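Local coordinates for putative transcriptional regulator (Streptomyces coelicolor, PDB 2ZB9), which probably binds DNA through an N-terminal helix-turn-helix and regulates transcription, as other members of the TetR family do, at residues A[46-49]-A[50-54]; A[55-58]-A[59-63]; A[97-100]-A[101-104]; A[150-154]-A[155-159]. All blocks are in the same frame, centred on the assembly; numbering follows the deposited sequence.

How the contacts relate
From the N terminus, the four contacts follow one another in series; each is local, closing only a helical turn or a helix end and no long loop, so none nests in or crosses another. Contact 1 spans helix 46-53 up to the glycine that ends it, and contact 2 opens at once, leading into helix 57-63. Their centres are about 9 Å apart, and side chains of the two helices meet to form the predicted helix-turn-helix. Contact 3 lies within helix 91-108, which packs against helices 163-179 and 187-199 of the C-terminal domain. Contact 4 turns the chain out of helix 126-153 toward helix 163-179, its centre about 46 Å from that of contact 1.

Contact 1 (A[46-49]-A[50-54]); sequences FERV and ARVSG
R48 leans forward along helix 46-53 to meet R51, a worked case of two like charges brought close, one turn apart. At the base of R51, CB rests 3.5 Å from the carbonyl O of E47. The chain then runs straight out to CD, and the bend at chi3 (65°) turns the guanidinium across the helix surface, toward the R48 chain. V52 CG2 lies over one face of that group, 4.3 Å above its plane and offset toward the rim. At the tip, R51 NH2 comes within 3.5 Å of R48 NE. Both atoms are donors, so no bond joins them, and the two guanidinium planes are nearly parallel, 9° apart. The charge on R48 has its own partner, a salt bridge to E39, which probably eases the proximity.

Near the end of the helix V49 O takes two bonds from one residue. S53 N reaches it at 2.9 Å and S53 OG at 2.8 Å, from opposite faces of the carbonyl plane. The hydroxyl can do this because chi1 (68°) sets OG between the backbone N and the carbonyl carbon; the same oxygen also bonds to V55 N just beyond. G54 follows with positive phi and ends the helix, its N bonded to A50 O.

This is the first helix of the predicted helix-turn-helix. V49 is buried against V28 and V32 of helix 20-39, L60 of helix 57-63 and L70 of helix 67-83. F46 packs on L60 and L70 and meets the ring of Y61, while A50 packs against K57 and L60.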
loop_
_atom_site.group_PDB
_atom_site.type_symbol
_atom_site.label_atom_id
_atom_site.label_comp_id
_atom_site.label_asym_id
_atom_site.label_seq_id
_atom_site.Cartn_x
_atom_site.Cartn_y
_atom_site.Cartn_z
ATOM N N PHE A 46 -26.986 -3.714 -8.308
ATOM C CA PHE A 46 -28.025 -4.164 -7.388
ATOM C C PHE A 46 -29.099 -4.930 -8.165
ATOM O O PHE A 46 -29.615 -5.940 -7.695
ATOM C CB PHE A 46 -28.638 -2.955 -6.673
ATOM C CG PHE A 46 -27.805 -2.440 -5.530
ATOM C CD1 PHE A 46 -28.007 -2.915 -4.237
ATOM C CD2 PHE A 46 -26.808 -1.493 -5.746
ATOM C CE1 PHE A 46 -27.232 -2.453 -3.171
ATOM C CE2 PHE A 46 -26.023 -1.022 -4.686
ATOM C CZ PHE A 46 -26.236 -1.504 -3.395
ATOM N N GLU A 47 -29.412 -4.445 -9.365
ATOM C CA GLU A 47 -30.415 -5.075 -10.225
ATOM C C GLU A 47 -29.986 -6.481 -10.626
ATOM O O GLU A 47 -30.806 -7.395 -10.726
ATOM C CB GLU A 47 -30.628 -4.238 -11.492
ATOM C CG GLU A 47 -31.971 -3.521 -11.573
ATOM C CD GLU A 47 -31.845 -2.005 -11.546
ATOM O OE1 GLU A 47 -32.862 -1.314 -11.794
ATOM O OE2 GLU A 47 -30.734 -1.500 -11.273
ATOM N N ARG A 48 -28.690 -6.644 -10.856
ATOM C CA ARG A 48 -28.126 -7.926 -11.252
ATOM C C ARG A 48 -28.147 -8.900 -10.069
ATOM O O ARG A 48 -28.513 -10.070 -10.212
ATOM C CB ARG A 48 -26.692 -7.704 -11.745
ATOM C CG ARG A 48 -25.977 -8.932 -12.268
ATOM C CD ARG A 48 -26.355 -9.271 -13.697
ATOM N NE ARG A 48 -25.614 -10.443 -14.151
ATOM C CZ ARG A 48 -24.383 -10.414 -14.650
ATOM N NH1 ARG A 48 -23.734 -9.265 -14.778
ATOM N NH2 ARG A 48 -23.789 -11.550 -15.002
ATOM N N VAL A 49 -27.753 -8.415 -8.897
ATOM C CA VAL A 49 -27.745 -9.243 -7.695
ATOM C C VAL A 49 -29.169 -9.654 -7.315
ATOM O O VAL A 49 -29.419 -10.801 -6.935
ATOM C CB VAL A 49 -27.112 -8.486 -6.500
ATOM C CG1 VAL A 49 -27.307 -9.283 -5.208
ATOM C CG2 VAL A 49 -25.626 -8.249 -6.766
ATOM N N ALA A 50 -30.101 -8.714 -7.415
ATOM C CA ALA A 50 -31.487 -9.001 -7.076
ATOM C C ALA A 50 -32.057 -10.078 -7.997
ATOM O O ALA A 50 -32.765 -10.972 -7.543
ATOM C CB ALA A 50 -32.321 -7.735 -7.174
ATOM N N ARG A 51 -31.741 -9.997 -9.286
ATOM C CA ARG A 51 -32.242 -10.971 -10.252
ATOM C C ARG A 51 -31.658 -12.354 -10.007
ATOM O O ARG A 51 -32.372 -13.351 -10.010
ATOM C CB ARG A 51 -31.911 -10.530 -11.684
ATOM C CG ARG A 51 -32.454 -11.474 -12.760
ATOM C CD ARG A 51 -32.251 -10.929 -14.170
ATOM N NE ARG A 51 -30.839 -10.820 -14.528
ATOM C CZ ARG A 51 -30.039 -11.859 -14.752
ATOM N NH1 ARG A 51 -30.506 -13.098 -14.661
ATOM N NH2 ARG A 51 -28.764 -11.656 -15.061
ATOM N N VAL A 52 -30.351 -12.395 -9.786
ATOM C CA VAL A 52 -29.633 -13.640 -9.558
ATOM C C VAL A 52 -29.979 -14.339 -8.245
ATOM O O VAL A 52 -30.019 -15.570 -8.181
ATOM C CB VAL A 52 -28.108 -13.391 -9.590
ATOM C CG1 VAL A 52 -27.365 -14.670 -9.294
ATOM C CG2 VAL A 52 -27.702 -12.847 -10.956
ATOM N N SER A 53 -30.227 -13.561 -7.198
ATOM C CA SER A 53 -30.538 -14.140 -5.893
ATOM C C SER A 53 -32.028 -14.363 -5.645
ATOM O O SER A 53 -32.405 -15.230 -4.861
ATOM C CB SER A 53 -29.977 -13.250 -4.783
ATOM O OG SER A 53 -30.663 -12.009 -4.738
ATOM N N GLY A 54 -32.871 -13.575 -6.304
ATOM C CA GLY A 54 -34.306 -13.706 -6.109
ATOM C C GLY A 54 -34.785 -12.823 -4.970
ATOM O O GLY A 54 -35.948 -12.870 -4.580
#

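Contact 2 (A[55-58]-A[59-63]); sequences VSKT and TLYKW
V55 CG1 lies against T59 and L60, 3.8 Å from T59 CB and 3.9 Å from L60 CD1, and so starts the apolar side of this turn. Farther along, T59 CG2 sits 3.5 Å above one face of the W63 ring, offset toward its rim.

Hydrogen bonding centres on S56 at the N-cap. Its O accepts L60 N in the carbonyl plane and, weakly, T59 N, while its OG accepts T59 OG1 at 3.2 Å. With a valine in place of T59, the S56 hydroxyl would probably lose this partner and be left freer to turn. One residue on, Y61 N meets K57 O at 2.7 Å in an almost straight bond (171°).

Helix 57-63 is the second helix of the predicted helix-turn-helix, the position of the recognition helix, which in TetR relatives enters the DNA major groove.

Two pairs of long side chains run alongside each other, pointing the same way. K57 places CB over one face of the Y61 ring and CE 3.4 Å from Y61 OH; the bend at chi3 (60°) carries NZ to its salt bridge with E47. K62 stretches out past T58, with its CE 3.9 Å from T58 CG2.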
loop_
_atom_site.group_PDB
_atom_site.type_symbol
_atom_site.label_atom_id
_atom_site.label_comp_id
_atom_site.label_asym_id
_atom_site.label_seq_id
_atom_site.Cartn_x
_atom_site.Cartn_y
_atom_site.Cartn_z
ATOM N N VAL A 55 -33.880 -12.017 -4.426
ATOM C CA VAL A 55 -34.211 -11.109 -3.330
ATOM C C VAL A 55 -34.396 -9.708 -3.914
ATOM O O VAL A 55 -33.600 -9.264 -4.742
ATOM C CB VAL A 55 -33.085 -11.107 -2.269
ATOM C CG1 VAL A 55 -33.414 -10.125 -1.138
ATOM C CG2 VAL A 55 -32.894 -12.529 -1.720
ATOM N N SER A 56 -35.445 -9.013 -3.484
ATOM C CA SER A 56 -35.741 -7.680 -4.001
ATOM C C SER A 56 -34.668 -6.643 -3.700
ATOM O O SER A 56 -33.970 -6.725 -2.693
ATOM C CB SER A 56 -37.079 -7.181 -3.449
ATOM O OG SER A 56 -36.987 -6.952 -2.052
ATOM N N LYS A 57 -34.553 -5.662 -4.585
ATOM C CA LYS A 57 -33.583 -4.588 -4.422
ATOM C C LYS A 57 -33.849 -3.820 -3.134
ATOM O O LYS A 57 -32.918 -3.349 -2.481
ATOM C CB LYS A 57 -33.648 -3.635 -5.616
ATOM C CG LYS A 57 -33.216 -4.262 -6.926
ATOM C CD LYS A 57 -33.726 -3.465 -8.120
ATOM C CE LYS A 57 -33.216 -2.034 -8.116
ATOM N NZ LYS A 57 -33.840 -1.245 -9.219
ATOM N N THR A 58 -35.124 -3.702 -2.774
ATOM C CA THR A 58 -35.526 -2.998 -1.559
ATOM C C THR A 58 -34.734 -3.521 -0.374
ATOM O O THR A 58 -34.174 -2.755 0.408
ATOM C CB THR A 58 -37.027 -3.200 -1.269
ATOM O OG1 THR A 58 -37.798 -2.594 -2.312
ATOM C CG2 THR A 58 -37.404 -2.579 0.070
ATOM N N THR A 59 -34.697 -4.838 -0.248
ATOM C CA THR A 59 -33.972 -5.481 0.832
ATOM C C THR A 59 -32.469 -5.244 0.659
ATOM O O THR A 59 -31.760 -4.984 1.629
ATOM C CB THR A 59 -34.256 -6.987 0.838
ATOM O OG1 THR A 59 -35.674 -7.200 0.863
ATOM C CG2 THR A 59 -33.633 -7.638 2.049
ATOM N N LEU A 60 -31.997 -5.326 -0.582
ATOM C CA LEU A 60 -30.584 -5.118 -0.888
ATOM C C LEU A 60 -30.124 -3.729 -0.449
ATOM O O LEU A 60 -29.111 -3.583 0.234
ATOM C CB LEU A 60 -30.351 -5.296 -2.389
ATOM C CG LEU A 60 -29.892 -6.652 -2.937
ATOM C CD1 LEU A 60 -30.483 -7.811 -2.147
ATOM C CD2 LEU A 60 -30.269 -6.728 -4.405
ATOM N N TYR A 61 -30.881 -2.711 -0.837
ATOM C CA TYR A 61 -30.557 -1.335 -0.479
ATOM C C TYR A 61 -30.461 -1.142 1.035
ATOM O O TYR A 61 -29.644 -0.356 1.516
ATOM C CB TYR A 61 -31.608 -0.387 -1.067
ATOM C CG TYR A 61 -31.516 -0.209 -2.572
ATOM C CD1 TYR A 61 -32.645 0.114 -3.324
ATOM C CD2 TYR A 61 -30.300 -0.345 -3.239
ATOM C CE1 TYR A 61 -32.567 0.292 -4.708
ATOM C CE2 TYR A 61 -30.209 -0.167 -4.622
ATOM C CZ TYR A 61 -31.347 0.150 -5.350
ATOM O OH TYR A 61 -31.267 0.320 -6.716
ATOM N N LYS A 62 -31.283 -1.866 1.785
ATOM C CA LYS A 62 -31.273 -1.761 3.244
ATOM C C LYS A 62 -29.976 -2.277 3.857
ATOM O O LYS A 62 -29.447 -1.686 4.803
ATOM C CB LYS A 62 -32.430 -2.556 3.855
ATOM C CG LYS A 62 -33.823 -2.085 3.489
ATOM C CD LYS A 62 -34.845 -2.955 4.205
ATOM C CE LYS A 62 -36.273 -2.625 3.810
ATOM N NZ LYS A 62 -37.210 -3.558 4.502
ATOM N N TRP A 63 -29.477 -3.393 3.330
ATOM C CA TRP A 63 -28.251 -3.989 3.849
ATOM C C TRP A 63 -26.972 -3.365 3.300
ATOM O O TRP A 63 -25.951 -3.338 3.985
ATOM C CB TRP A 63 -28.237 -5.492 3.570
ATOM C CG TRP A 63 -29.286 -6.253 4.305
ATOM C CD1 TRP A 63 -29.808 -5.956 5.531
ATOM C CD2 TRP A 63 -29.881 -7.491 3.904
ATOM N NE1 TRP A 63 -30.687 -6.935 5.921
ATOM C CE2 TRP A 63 -30.753 -7.891 4.941
ATOM C CE3 TRP A 63 -29.762 -8.306 2.769
ATOM C CZ2 TRP A 63 -31.502 -9.070 4.880
ATOM C CZ3 TRP A 63 -30.508 -9.482 2.707
ATOM C CH2 TRP A 63 -31.367 -9.851 3.759
#

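Contact 3 (A[97-100]-A[101-104]); sequences AQLR and AFTH
T103 turns its hydroxyl back onto L99, so that L99 O receives two hydrogen bonds from a single residue. T103 N binds it at 2.8 Å and T103 OG1 at 3.0 Å, from opposite faces of the carbonyl plane. The torsion chi1 (-70°) places OG1 beside the backbone N, over the turn before, while CG2 takes the position anti to that N. A valine here would probably cost L99 O the second, hydroxyl bond and leave the T103 amide to hold it from one face of the carbonyl. Around this pair the ordinary helical ladder continues, with A101 N on A97 O, F102 N on Q98 O and H104 N on R100 O.

Apolar contact is lighter. L99 CD1 approaches F102 CD2 only to 4.5 Å. The F102 ring points into the domain, where W171 and Y175 of helix 163-179 meet it edge-to-face.

F102 also lies close to the carbonyls of the turn before: its CB rests 3.4 Å from both Q98 O and L99 O, and L99 O lies at the edge of its ring, near the plane.

Among the polar side chains, Q98 bends at chi2 (-72°), bringing OE1 to 4.2 Å from F102 CB, with amide and ring planes 28° apart. Its amide bonds elsewhere, OE1 to W171 NE1 and NE2 to L83 O. R100 runs extended to a salt bridge with D187 and a bond to T191 OG1.

Buried Q98 thus has both ends of its amide bonded, while exposed R100 pairs with helix 187-199; polar groups tie helix 91-108 to its neighbours on more than one side.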
loop_
_atom_site.group_PDB
_atom_site.type_symbol
_atom_site.label_atom_id
_atom_site.label_comp_id
_atom_site.label_asym_id
_atom_site.label_seq_id
_atom_site.Cartn_x
_atom_site.Cartn_y
_atom_site.Cartn_z
ATOM N N ALA A 97 2.091 -19.975 5.007
ATOM C CA ALA A 97 0.917 -20.557 4.359
ATOM C C ALA A 97 -0.144 -19.507 4.050
ATOM O O ALA A 97 -0.733 -19.518 2.975
ATOM C CB ALA A 97 0.319 -21.656 5.235
ATOM N N GLN A 98 -0.384 -18.592 4.985
ATOM C CA GLN A 98 -1.396 -17.558 4.771
ATOM C C GLN A 98 -0.943 -16.526 3.738
ATOM O O GLN A 98 -1.723 -16.134 2.877
ATOM C CB GLN A 98 -1.739 -16.871 6.100
ATOM C CG GLN A 98 -3.062 -16.101 6.126
ATOM C CD GLN A 98 -3.027 -14.818 5.321
ATOM O OE1 GLN A 98 -1.967 -14.234 5.113
ATOM N NE2 GLN A 98 -4.197 -14.357 4.885
ATOM N N LEU A 99 0.310 -16.085 3.818
ATOM C CA LEU A 99 0.823 -15.103 2.861
ATOM C C LEU A 99 0.824 -15.675 1.440
ATOM O O LEU A 99 0.635 -14.937 0.471
ATOM C CB LEU A 99 2.253 -14.657 3.212
ATOM C CG LEU A 99 2.576 -13.389 4.016
ATOM C CD1 LEU A 99 1.615 -12.261 3.637
ATOM C CD2 LEU A 99 2.496 -13.676 5.493
ATOM N N ARG A 100 1.048 -16.982 1.312
ATOM C CA ARG A 100 1.050 -17.607 -0.016
ATOM C C ARG A 100 -0.357 -17.690 -0.596
ATOM O O ARG A 100 -0.557 -17.467 -1.789
ATOM C CB ARG A 100 1.694 -18.994 0.040
ATOM C CG ARG A 100 3.220 -18.922 0.024
ATOM C CD ARG A 100 3.889 -20.225 0.440
ATOM N NE ARG A 100 5.337 -20.031 0.487
ATOM C CZ ARG A 100 6.193 -20.801 1.153
ATOM N NH1 ARG A 100 5.766 -21.848 1.848
ATOM N NH2 ARG A 100 7.486 -20.506 1.132
ATOM N N ALA A 101 -1.338 -18.006 0.243
ATOM C CA ALA A 101 -2.717 -18.066 -0.228
ATOM C C ALA A 101 -3.121 -16.634 -0.617
ATOM O O ALA A 101 -3.812 -16.412 -1.615
ATOM C CB ALA A 101 -3.627 -18.611 0.875
ATOM N N PHE A 102 -2.657 -15.662 0.166
ATOM C CA PHE A 102 -2.947 -14.254 -0.090
ATOM C C PHE A 102 -2.351 -13.839 -1.429
ATOM O O PHE A 102 -3.007 -13.196 -2.244
ATOM C CB PHE A 102 -2.352 -13.390 1.025
ATOM C CG PHE A 102 -2.540 -11.917 0.820
ATOM C CD1 PHE A 102 -3.804 -11.348 0.895
ATOM C CD2 PHE A 102 -1.446 -11.089 0.575
ATOM C CE1 PHE A 102 -3.980 -9.965 0.733
ATOM C CE2 PHE A 102 -1.608 -9.709 0.411
ATOM C CZ PHE A 102 -2.879 -9.150 0.491
ATOM N N THR A 103 -1.092 -14.206 -1.639
ATOM C CA THR A 103 -0.395 -13.888 -2.875
ATOM C C THR A 103 -1.083 -14.527 -4.074
ATOM O O THR A 103 -1.207 -13.909 -5.129
ATOM C CB THR A 103 1.079 -14.350 -2.802
ATOM O OG1 THR A 103 1.780 -13.514 -1.873
ATOM C CG2 THR A 103 1.753 -14.252 -4.167
ATOM N N HIS A 104 -1.532 -15.765 -3.913
ATOM C CA HIS A 104 -2.220 -16.453 -4.994
ATOM C C HIS A 104 -3.473 -15.660 -5.361
ATOM O O HIS A 104 -3.722 -15.377 -6.534
ATOM C CB HIS A 104 -2.618 -17.866 -4.567
ATOM C CG HIS A 104 -3.433 -18.592 -5.592
ATOM N ND1 HIS A 104 -2.873 -19.207 -6.690
ATOM C CD2 HIS A 104 -4.772 -18.765 -5.704
ATOM C CE1 HIS A 104 -3.833 -19.728 -7.437
ATOM N NE2 HIS A 104 -4.993 -19.473 -6.862
#

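Contact 4 (A[150-154]-A[155-159]); sequences HAREL and GQIRP
R152 lies along the returning backbone of 157-159, its aliphatic chain passing one carbonyl after another. Its CB faces I157 CB at 4.0 Å, CG comes to 3.5 Å from I157 O, and CD lies near the carbonyl oxygens of R158 and P159. With CG anti to the backbone N (chi1 -173°) the chain leaves the helix toward the loop, and a bend at chi3 then turns the guanidinium so that NH1 reaches V161 O. I157 points back at the helix from the other segment, with CD1 3.8 Å from A151 CB, so that this buried pair packs just beside the arginine's stem.

The backbone that makes these approaches possible is a Schellman motif ending helix 126-153. Q156 N bonds to A151 O at 2.8 Å, and G155 N to R152 O at 2.9 Å, the latter donor standing well above the carbonyl plane (71° out of it). G155 has positive phi, and a CB there would clash with L154 O. A water bridges the turn to the chain that follows, donating to R152 O and to I157 O at 2.8 Å each.

Q156 stretches out in the other direction. Its CB and CG pass A151 O, and its amide extends to G89 O and V91 N, tying the turn to the start of helix 91-108. L154 leans back along the helix, placing CD1 3.9 Å above one face of the H150 ring, offset toward the rim. R158 heads away from the helix end, pairing with D160 and donating through NH2 to G200 O of the second subunit, where it also packs on C202 of that subunit.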
loop_
_atom_site.group_PDB
_atom_site.type_symbol
_atom_site.label_atom_id
_atom_site.label_comp_id
_atom_site.label_asym_id
_atom_site.label_seq_id
_atom_site.Cartn_x
_atom_site.Cartn_y
_atom_site.Cartn_z
ATOM N N HIS A 150 -1.513 -14.322 19.260
ATOM C CA HIS A 150 -1.538 -15.689 19.771
ATOM C C HIS A 150 -0.106 -16.221 19.812
ATOM O O HIS A 150 0.311 -16.814 20.800
ATOM C CB HIS A 150 -2.420 -16.586 18.893
ATOM C CG HIS A 150 -2.619 -17.964 19.445
ATOM N ND1 HIS A 150 -2.966 -18.199 20.760
ATOM C CD2 HIS A 150 -2.533 -19.181 18.859
ATOM C CE1 HIS A 150 -3.085 -19.499 20.958
ATOM N NE2 HIS A 150 -2.828 -20.117 19.820
ATOM N N ALA A 151 0.648 -15.993 18.743
ATOM C CA ALA A 151 2.038 -16.433 18.695
ATOM C C ALA A 151 2.815 -15.740 19.811
ATOM O O ALA A 151 3.662 -16.353 20.457
ATOM C CB ALA A 151 2.652 -16.090 17.341
ATOM N N ARG A 152 2.521 -14.465 20.049
ATOM C CA ARG A 152 3.219 -13.731 21.101
ATOM C C ARG A 152 2.898 -14.307 22.483
ATOM O O ARG A 152 3.785 -14.425 23.335
ATOM C CB ARG A 152 2.853 -12.245 21.049
ATOM C CG ARG A 152 3.663 -11.371 22.012
ATOM C CD ARG A 152 3.309 -9.894 21.861
ATOM N NE ARG A 152 1.927 -9.640 22.249
ATOM C CZ ARG A 152 1.254 -8.532 21.960
ATOM N NH1 ARG A 152 1.838 -7.553 21.279
ATOM N NH2 ARG A 152 -0.016 -8.417 22.328
ATOM N N GLU A 153 1.633 -14.671 22.696
ATOM C CA GLU A 153 1.203 -15.241 23.971
ATOM C C GLU A 153 1.888 -16.584 24.198
ATOM O O GLU A 153 2.174 -16.953 25.338
ATOM C CB GLU A 153 -0.326 -15.413 23.998
ATOM C CG GLU A 153 -1.082 -14.088 23.933
ATOM C CD GLU A 153 -2.594 -14.238 23.752
ATOM O OE1 GLU A 153 -3.282 -13.190 23.681
ATOM O OE2 GLU A 153 -3.096 -15.387 23.679
ATOM N N LEU A 154 2.163 -17.308 23.115
ATOM C CA LEU A 154 2.832 -18.604 23.220
ATOM C C LEU A 154 4.351 -18.428 23.266
ATOM O O LEU A 154 5.096 -19.406 23.343
ATOM C CB LEU A 154 2.466 -19.508 22.037
ATOM C CG LEU A 154 0.997 -19.889 21.831
ATOM C CD1 LEU A 154 0.895 -20.947 20.732
ATOM C CD2 LEU A 154 0.411 -20.430 23.133
ATOM N N GLY A 155 4.804 -17.179 23.199
ATOM C CA GLY A 155 6.227 -16.891 23.258
ATOM C C GLY A 155 7.025 -16.983 21.966
ATOM O O GLY A 155 8.250 -16.958 22.011
ATOM N N GLN A 156 6.359 -17.070 20.818
ATOM C CA GLN A 156 7.077 -17.176 19.546
ATOM C C GLN A 156 7.431 -15.811 18.964
ATOM O O GLN A 156 8.137 -15.708 17.968
ATOM C CB GLN A 156 6.248 -17.977 18.542
ATOM C CG GLN A 156 5.616 -19.216 19.150
ATOM C CD GLN A 156 5.095 -20.193 18.113
ATOM O OE1 GLN A 156 4.489 -19.799 17.116
ATOM N NE2 GLN A 156 5.316 -21.480 18.356
ATOM N N ILE A 157 6.921 -14.767 19.598
ATOM C CA ILE A 157 7.174 -13.396 19.189
ATOM C C ILE A 157 7.486 -12.653 20.482
ATOM O O ILE A 157 6.814 -12.865 21.488
ATOM C CB ILE A 157 5.918 -12.777 18.504
ATOM C CG1 ILE A 157 5.739 -13.389 17.107
ATOM C CG2 ILE A 157 6.053 -11.246 18.415
ATOM C CD1 ILE A 157 4.513 -12.882 16.355
ATOM N N ARG A 158 8.510 -11.804 20.468
ATOM C CA ARG A 158 8.872 -11.062 21.674
ATOM C C ARG A 158 7.633 -10.372 22.222
ATOM O O ARG A 158 6.814 -9.856 21.470
ATOM C CB ARG A 158 9.997 -10.057 21.372
ATOM C CG ARG A 158 11.301 -10.753 20.979
ATOM C CD ARG A 158 12.504 -9.814 20.877
ATOM N NE ARG A 158 12.469 -8.936 19.707
ATOM C CZ ARG A 158 12.017 -7.688 19.722
ATOM N NH1 ARG A 158 11.555 -7.162 20.849
ATOM N NH2 ARG A 158 12.043 -6.955 18.615
ATOM N N PRO A 159 7.472 -10.369 23.552
ATOM C CA PRO A 159 6.305 -9.742 24.183
ATOM C C PRO A 159 6.146 -8.233 24.009
ATOM O O PRO A 159 5.041 -7.708 24.131
ATOM C CB PRO A 159 6.431 -10.171 25.648
ATOM C CG PRO A 159 7.907 -10.338 25.833
ATOM C CD PRO A 159 8.356 -10.992 24.554
HETATM O O HOH W 1 6.286 -13.555 24.160
#